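Local structure of hypothetical protein Atu0636 (Agrobacterium tumefaciens, 2OZV) at residues V32-A37 against F116-M121; R68-A73 against V94-V99. The protein is a predicted O-methyltransferase that probably transfers a methyl group from S-adenosylmethionine to a substrate not yet identified. One frame throughout, in Å; residues are numbered along the deposited sequence. Where two conformers were deposited one is given.

Contact 1 of 2, residues V32-A37 against F116-M121; sequences VADDRA and FHHVIM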
loop_
_atom_site.group_PDB
_atom_site.type_symbol
_atom_site.label_atom_id
_atom_site.label_comp_id
_atom_site.label_asym_id
_atom_site.label_seq_id
_atom_site.Cartn_x
_atom_site.Cartn_y
_atom_site.Cartn_z
ATOM N N VAL B 32 7.451 -16.706 8.648
ATOM C CA VAL B 32 8.152 -17.051 9.885
ATOM C C VAL B 32 9.555 -17.534 9.521
ATOM O O VAL B 32 9.752 -18.694 9.183
ATOM C CB VAL B 32 7.391 -18.131 10.694
ATOM C CG1 VAL B 32 8.092 -18.431 12.019
ATOM C CG2 VAL B 32 5.936 -17.670 10.938
ATOM N N ALA B 33 10.508 -16.608 9.573
ATOM C CA ALA B 33 11.902 -16.895 9.223
ATOM C C ALA B 33 12.723 -16.904 10.504
ATOM O O ALA B 33 13.365 -15.922 10.832
ATOM C CB ALA B 33 12.443 -15.830 8.235
ATOM N N ASP B 34 12.721 -18.020 11.213
ATOM C CA ASP B 34 13.232 -18.074 12.570
ATOM C C ASP B 34 13.736 -19.494 12.760
ATOM O O ASP B 34 12.978 -20.452 12.558
ATOM C CB ASP B 34 12.074 -17.781 13.543
ATOM C CG ASP B 34 12.527 -17.560 14.996
ATOM O OD1 ASP B 34 13.607 -18.046 15.417
ATOM O OD2 ASP B 34 11.778 -16.879 15.729
ATOM N N ASP B 35 15.005 -19.634 13.138
ATOM C CA ASP B 35 15.553 -20.979 13.322
ATOM C C ASP B 35 15.713 -21.394 14.792
ATOM O O ASP B 35 16.318 -22.427 15.085
ATOM C CB ASP B 35 16.844 -21.167 12.511
ATOM C CG ASP B 35 16.616 -21.058 10.996
ATOM O OD1 ASP B 35 15.549 -21.495 10.481
ATOM O OD2 ASP B 35 17.519 -20.534 10.318
ATOM N N ARG B 36 15.145 -20.612 15.710
ATOM C CA ARG B 36 15.153 -20.972 17.142
ATOM C C ARG B 36 14.004 -21.882 17.493
ATOM O O ARG B 36 13.032 -22.013 16.732
ATOM C CB ARG B 36 14.981 -19.747 18.048
ATOM C CG ARG B 36 15.883 -18.542 17.811
ATOM C CD ARG B 36 15.310 -17.322 18.582
ATOM N NE ARG B 36 14.044 -16.831 18.015
ATOM C CZ ARG B 36 13.280 -15.876 18.553
ATOM N NH1 ARG B 36 13.621 -15.292 19.702
ATOM N NH2 ARG B 36 12.163 -15.501 17.937
ATOM N N ALA B 37 14.089 -22.494 18.672
ATOM C CA ALA B 37 12.905 -22.997 19.306
ATOM C C ALA B 37 12.104 -21.725 19.502
ATOM O O ALA B 37 12.632 -20.695 19.973
ATOM C CB ALA B 37 13.209 -23.679 20.635
ATOM N N PHE B 116 4.225 -15.441 22.981
ATOM C CA PHE B 116 4.548 -15.953 21.647
ATOM C C PHE B 116 5.609 -15.133 20.941
ATOM O O PHE B 116 5.610 -13.900 21.032
ATOM C CB PHE B 116 3.275 -15.991 20.785
ATOM C CG PHE B 116 2.269 -17.040 21.241
ATOM C CD1 PHE B 116 2.460 -18.408 20.931
ATOM C CD2 PHE B 116 1.135 -16.654 21.980
ATOM C CE1 PHE B 116 1.537 -19.381 21.341
ATOM C CE2 PHE B 116 0.201 -17.615 22.404
ATOM C CZ PHE B 116 0.404 -18.988 22.094
ATOM N N HIS B 117 6.509 -15.819 20.235
ATOM C CA HIS B 117 7.532 -15.156 19.416
ATOM C C HIS B 117 6.967 -14.676 18.078
ATOM O O HIS B 117 7.514 -13.759 17.466
ATOM C CB HIS B 117 8.681 -16.126 19.162
ATOM C CG HIS B 117 9.341 -16.609 20.431
ATOM N ND1 HIS B 117 9.094 -17.864 20.962
ATOM C CD2 HIS B 117 10.200 -15.996 21.281
ATOM C CE1 HIS B 117 9.803 -18.008 22.076
ATOM N NE2 HIS B 117 10.477 -16.888 22.293
ATOM N N HIS B 118 5.914 -15.359 17.617
ATOM C CA HIS B 118 5.255 -15.042 16.348
ATOM C C HIS B 118 3.780 -15.203 16.536
ATOM O O HIS B 118 3.310 -16.171 17.165
ATOM C CB HIS B 118 5.696 -16.022 15.240
ATOM C CG HIS B 118 7.141 -15.919 14.909
ATOM N ND1 HIS B 118 7.617 -15.082 13.921
ATOM C CD2 HIS B 118 8.226 -16.564 15.416
ATOM C CE1 HIS B 118 8.935 -15.178 13.861
ATOM N NE2 HIS B 118 9.329 -16.069 14.759
ATOM N N VAL B 119 3.017 -14.284 15.954
ATOM C CA VAL B 119 1.589 -14.495 15.781
ATOM C C VAL B 119 1.276 -14.336 14.298
ATOM O O VAL B 119 1.684 -13.349 13.691
ATOM C CB VAL B 119 0.735 -13.498 16.597
ATOM C CG1 VAL B 119 -0.737 -13.761 16.390
ATOM C CG2 VAL B 119 1.096 -13.633 18.118
ATOM N N ILE B 120 0.614 -15.337 13.748
ATOM C CA ILE B 120 0.211 -15.318 12.351
ATOM C C ILE B 120 -1.293 -15.308 12.171
ATOM O O ILE B 120 -2.051 -15.912 12.958
ATOM C CB ILE B 120 0.896 -16.468 11.540
ATOM C CG1 ILE B 120 0.260 -17.840 11.806
ATOM C CG2 ILE B 120 2.423 -16.517 11.854
ATOM C CD1 ILE B 120 0.958 -19.001 11.024
HETATM N N MSE B 121 -1.770 -14.656 11.102
HETATM C CA MSE B 121 -3.215 -14.555 10.934
HETATM C C MSE B 121 -3.603 -14.335 9.477
HETATM O O MSE B 121 -2.879 -13.686 8.710
HETATM C CB MSE B 121 -3.788 -13.402 11.797
HETATM C CG MSE B 121 -3.210 -12.040 11.404
HETATM SE SE MSE B 121 -4.002 -10.614 12.560
HETATM C CE MSE B 121 -3.340 -11.104 14.283
HETATM O O HOH W 1 10.230 -13.226 17.385
#

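Contact 2 of 2, residues R68-A73 against V94-V99; sequences RSQEMA and VLEADV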
loop_
_atom_site.group_PDB
_atom_site.type_symbol
_atom_site.label_atom_id
_atom_site.label_comp_id
_atom_site.label_asym_id
_atom_site.label_seq_id
_atom_site.Cartn_x
_atom_site.Cartn_y
_atom_site.Cartn_z
ATOM N N ARG B 68 -12.305 -20.399 17.185
ATOM C CA ARG B 68 -13.406 -19.933 18.039
ATOM C C ARG B 68 -14.377 -21.070 18.387
ATOM O O ARG B 68 -14.773 -21.248 19.558
ATOM C CB ARG B 68 -14.173 -18.769 17.396
ATOM C CG ARG B 68 -14.918 -17.816 18.393
ATOM C CD ARG B 68 -15.363 -18.424 19.720
ATOM N NE ARG B 68 -16.403 -17.594 20.339
ATOM C CZ ARG B 68 -17.092 -17.904 21.440
ATOM N NH1 ARG B 68 -18.013 -17.059 21.893
ATOM N NH2 ARG B 68 -16.867 -19.044 22.090
ATOM N N SER B 69 -14.747 -21.870 17.400
ATOM C CA SER B 69 -15.783 -22.859 17.667
ATOM C C SER B 69 -15.251 -24.252 17.957
ATOM O O SER B 69 -14.200 -24.654 17.436
ATOM C CB SER B 69 -16.808 -22.933 16.526
ATOM O OG SER B 69 -16.219 -23.454 15.350
ATOM N N GLN B 70 -15.994 -24.970 18.791
ATOM C CA GLN B 70 -15.744 -26.380 19.033
ATOM C C GLN B 70 -15.675 -27.192 17.731
ATOM O O GLN B 70 -14.778 -28.021 17.569
ATOM C CB GLN B 70 -16.797 -26.974 19.966
ATOM C CG GLN B 70 -16.468 -28.396 20.352
ATOM C CD GLN B 70 -17.467 -28.979 21.320
ATOM O OE1 GLN B 70 -18.185 -28.244 22.003
ATOM N NE2 GLN B 70 -17.530 -30.310 21.382
ATOM N N GLU B 71 -16.592 -26.949 16.795
ATOM C CA GLU B 71 -16.596 -27.701 15.527
ATOM C C GLU B 71 -15.301 -27.489 14.771
ATOM O O GLU B 71 -14.698 -28.456 14.293
ATOM C CB GLU B 71 -17.771 -27.326 14.622
ATOM C CG GLU B 71 -19.095 -27.770 15.144
ATOM C CD GLU B 71 -19.446 -27.079 16.432
ATOM O OE1 GLU B 71 -19.029 -25.903 16.629
ATOM O OE2 GLU B 71 -20.136 -27.720 17.250
HETATM N N MSE B 72 -14.869 -26.234 14.674
HETATM C CA MSE B 72 -13.633 -25.955 13.959
HETATM C C MSE B 72 -12.427 -26.573 14.645
HETATM O O MSE B 72 -11.539 -27.064 13.972
HETATM C CB MSE B 72 -13.405 -24.451 13.727
HETATM C CG MSE B 72 -14.179 -23.991 12.530
HETATM SE SE MSE B 72 -13.244 -24.232 10.807
HETATM C CE MSE B 72 -11.893 -25.592 11.191
ATOM N N ALA B 73 -12.401 -26.536 15.975
ATOM C CA ALA B 73 -11.278 -27.106 16.733
ATOM C C ALA B 73 -11.222 -28.618 16.459
ATOM O O ALA B 73 -10.152 -29.168 16.180
ATOM C CB ALA B 73 -11.444 -26.823 18.220
ATOM N N VAL B 94 -4.185 -27.582 19.399
ATOM C CA VAL B 94 -5.357 -26.835 18.956
ATOM C C VAL B 94 -6.144 -26.441 20.197
ATOM O O VAL B 94 -6.508 -27.318 20.998
ATOM C CB VAL B 94 -6.264 -27.703 18.047
ATOM C CG1 VAL B 94 -7.514 -26.929 17.602
ATOM C CG2 VAL B 94 -5.467 -28.235 16.863
ATOM N N LEU B 95 -6.411 -25.144 20.340
ATOM C CA LEU B 95 -7.198 -24.630 21.459
ATOM C C LEU B 95 -8.426 -23.906 20.970
ATOM O O LEU B 95 -8.386 -23.213 19.965
ATOM C CB LEU B 95 -6.380 -23.674 22.326
ATOM C CG LEU B 95 -5.141 -24.263 23.025
ATOM C CD1 LEU B 95 -4.354 -23.146 23.713
ATOM C CD2 LEU B 95 -5.523 -25.367 24.008
ATOM N N GLU B 96 -9.517 -24.090 21.700
ATOM C CA GLU B 96 -10.739 -23.323 21.484
ATOM C C GLU B 96 -10.630 -21.996 22.221
ATOM O O GLU B 96 -10.525 -21.989 23.448
ATOM C CB GLU B 96 -11.894 -24.081 22.105
ATOM C CG GLU B 96 -12.896 -24.611 21.164
ATOM C CD GLU B 96 -14.045 -25.238 21.908
ATOM O OE1 GLU B 96 -15.059 -24.539 22.162
ATOM O OE2 GLU B 96 -13.915 -26.429 22.245
ATOM N N ALA B 97 -10.677 -20.883 21.503
ATOM C CA ALA B 97 -10.638 -19.567 22.140
ATOM C C ALA B 97 -11.159 -18.508 21.210
ATOM O O ALA B 97 -10.862 -18.517 20.021
ATOM C CB ALA B 97 -9.211 -19.207 22.573
ATOM N N ASP B 98 -11.923 -17.581 21.765
ATOM C CA ASP B 98 -12.365 -16.415 21.030
ATOM C C ASP B 98 -11.213 -15.404 21.071
ATOM O O ASP B 98 -10.910 -14.863 22.134
ATOM C CB ASP B 98 -13.600 -15.844 21.719
ATOM C CG ASP B 98 -14.102 -14.567 21.073
ATOM O OD1 ASP B 98 -13.451 -14.020 20.148
ATOM O OD2 ASP B 98 -15.185 -14.116 21.497
ATOM N N VAL B 99 -10.588 -15.162 19.917
ATOM C CA VAL B 99 -9.375 -14.322 19.846
ATOM C C VAL B 99 -9.647 -12.821 19.945
ATOM O O VAL B 99 -8.713 -11.998 19.883
ATOM C CB VAL B 99 -8.497 -14.635 18.607
ATOM C CG1 VAL B 99 -8.024 -16.101 18.639
ATOM C CG2 VAL B 99 -9.241 -14.278 17.304
#

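Contact 1 of 2, residues V32-A37 against F116-M121
Asp34 and His118 meet through a His-carboxylate hydrogen bond in the methyltransferase domain, where the loop between helix 24-30 and strand 38-42 packs on strand 116-121, a neighbour of strand 38-42 in the mixed sheet. The case illustrates how a buried carboxylate can be satisfied from several directions at once. Followed outward, the Asp34 side chain first brings CB to 3.5 Å from His118 NE2. With CG anti to the backbone N (chi1 -170°), the carboxylate reaches the rim of the imidazole. OD2 then accepts from His118 NE2 at 2.8 Å through its anti lone pair, the N-H pointing almost straight at it (163°), and the oxygen lies close to the ring plane although carboxylate and ring are turned 63° apart. Both bonds of OD1 come from Arg36: its backbone N, closing an Asx turn, and its NE, which meets the syn lone pair with the oxygen in the guanidinium plane. The guanidinium thus grips the carboxylate side-on, in a salt bridge whose NH2 bonds to Asp34 OD2 at 2.6 Å. Each oxygen so accepts two hydrogen bonds, which hold the carboxylate's rotation.

Next to this polar set the packing turns apolar. Val32 CG1 sits over one face of the His118 ring, 3.7 Å from its centroid and nearly on the ring normal, a CH-pi contact. Its other methyl, CG2, meets Ile120 CG2 at 3.8 Å. Elsewhere in the contact, Arg36 NH2 passes 3.7 Å from His117 CB, while His117 ND1 is hydrogen-bonded to the backbone N of Arg39 in strand 38-42. A water also bridges the segments, donating to His117 O at 2.8 Å and accepting a weak bond from Arg36 NH2.

Contact 2 of 2, residues R68-A73 against V94-V99
Ala73 and Val94 form the buried apolar part of this contact, which shows how a beta-alpha-beta unit can be joined by methyl groups in its interior and by loosely paired polar groups toward solvent. Ala73 CB, directed at the strand from the first turn of helix 70-80, lies 4.0 Å from Val94 CG1, and the same valine methyl comes within 3.7 Å of Ala73 O. Glu96 extends this patch toward solvent with its aliphatic part, its CG resting 4.0 Å from Ala73 CB.

The solvent side packs just as closely but is looser in its polar pairing. Beyond CG the Glu96 chain runs out alongside the start of the helix, and the carboxylate settles beside Gln70: OE1 is 3.5 Å from Gln70 N, an approach without a hydrogen bond, although the helix start would probably favour a negative charge there. The amide of Gln70 turns instead to Glu74, while Ser69 serves as N-cap, its OG accepting from Met72 N. Arg68 bends at chi2 (-27°), which carries its guanidinium back along Asp98; Asp98 CB lies over one face of it, 3.6 Å from Arg68 NE. Asp98 OD2 stays 3.9 Å from Arg68 NE and well out of the guanidinium plane, leaving a long salt bridge of charges alone, and Asp98 OD1 is hydrogen-bonded to Thr100 OG1. Nearer the backbone, Arg68 CA makes a CA-H...O contact with Ala97 O.

Strand 92-96 is the outermost strand at this end of the sheet within this chain: Leu95 and Ala97 hydrogen-bond through their backbones to strand 61-67, and helix 70-80, which joins the two strands, adds a hydrogen bond from Arg77 NH2 to Val94 O.

How the contacts relate
Both contacts reach the same sheet, but at different depths. The centre of contact 1 lies about 9 Å from the centre of the chain, with four of its seven touching residues buried; that of contact 2 lies about 17 Å out, at the edge strand. Contact 1 ties a loop to the interior strand 116-121, whereas contact 2 joins a helix and a strand that are successive parts of one crossover. Their centres are about 21 Å apart and their nearest atoms about 7 Å, without touching. The chemistry differs too: the buried carboxylate of contact 1 is held by directed bonds, while contact 2 combines a buried apolar patch with one long salt bridge, and no hydrogen bond joins its segments.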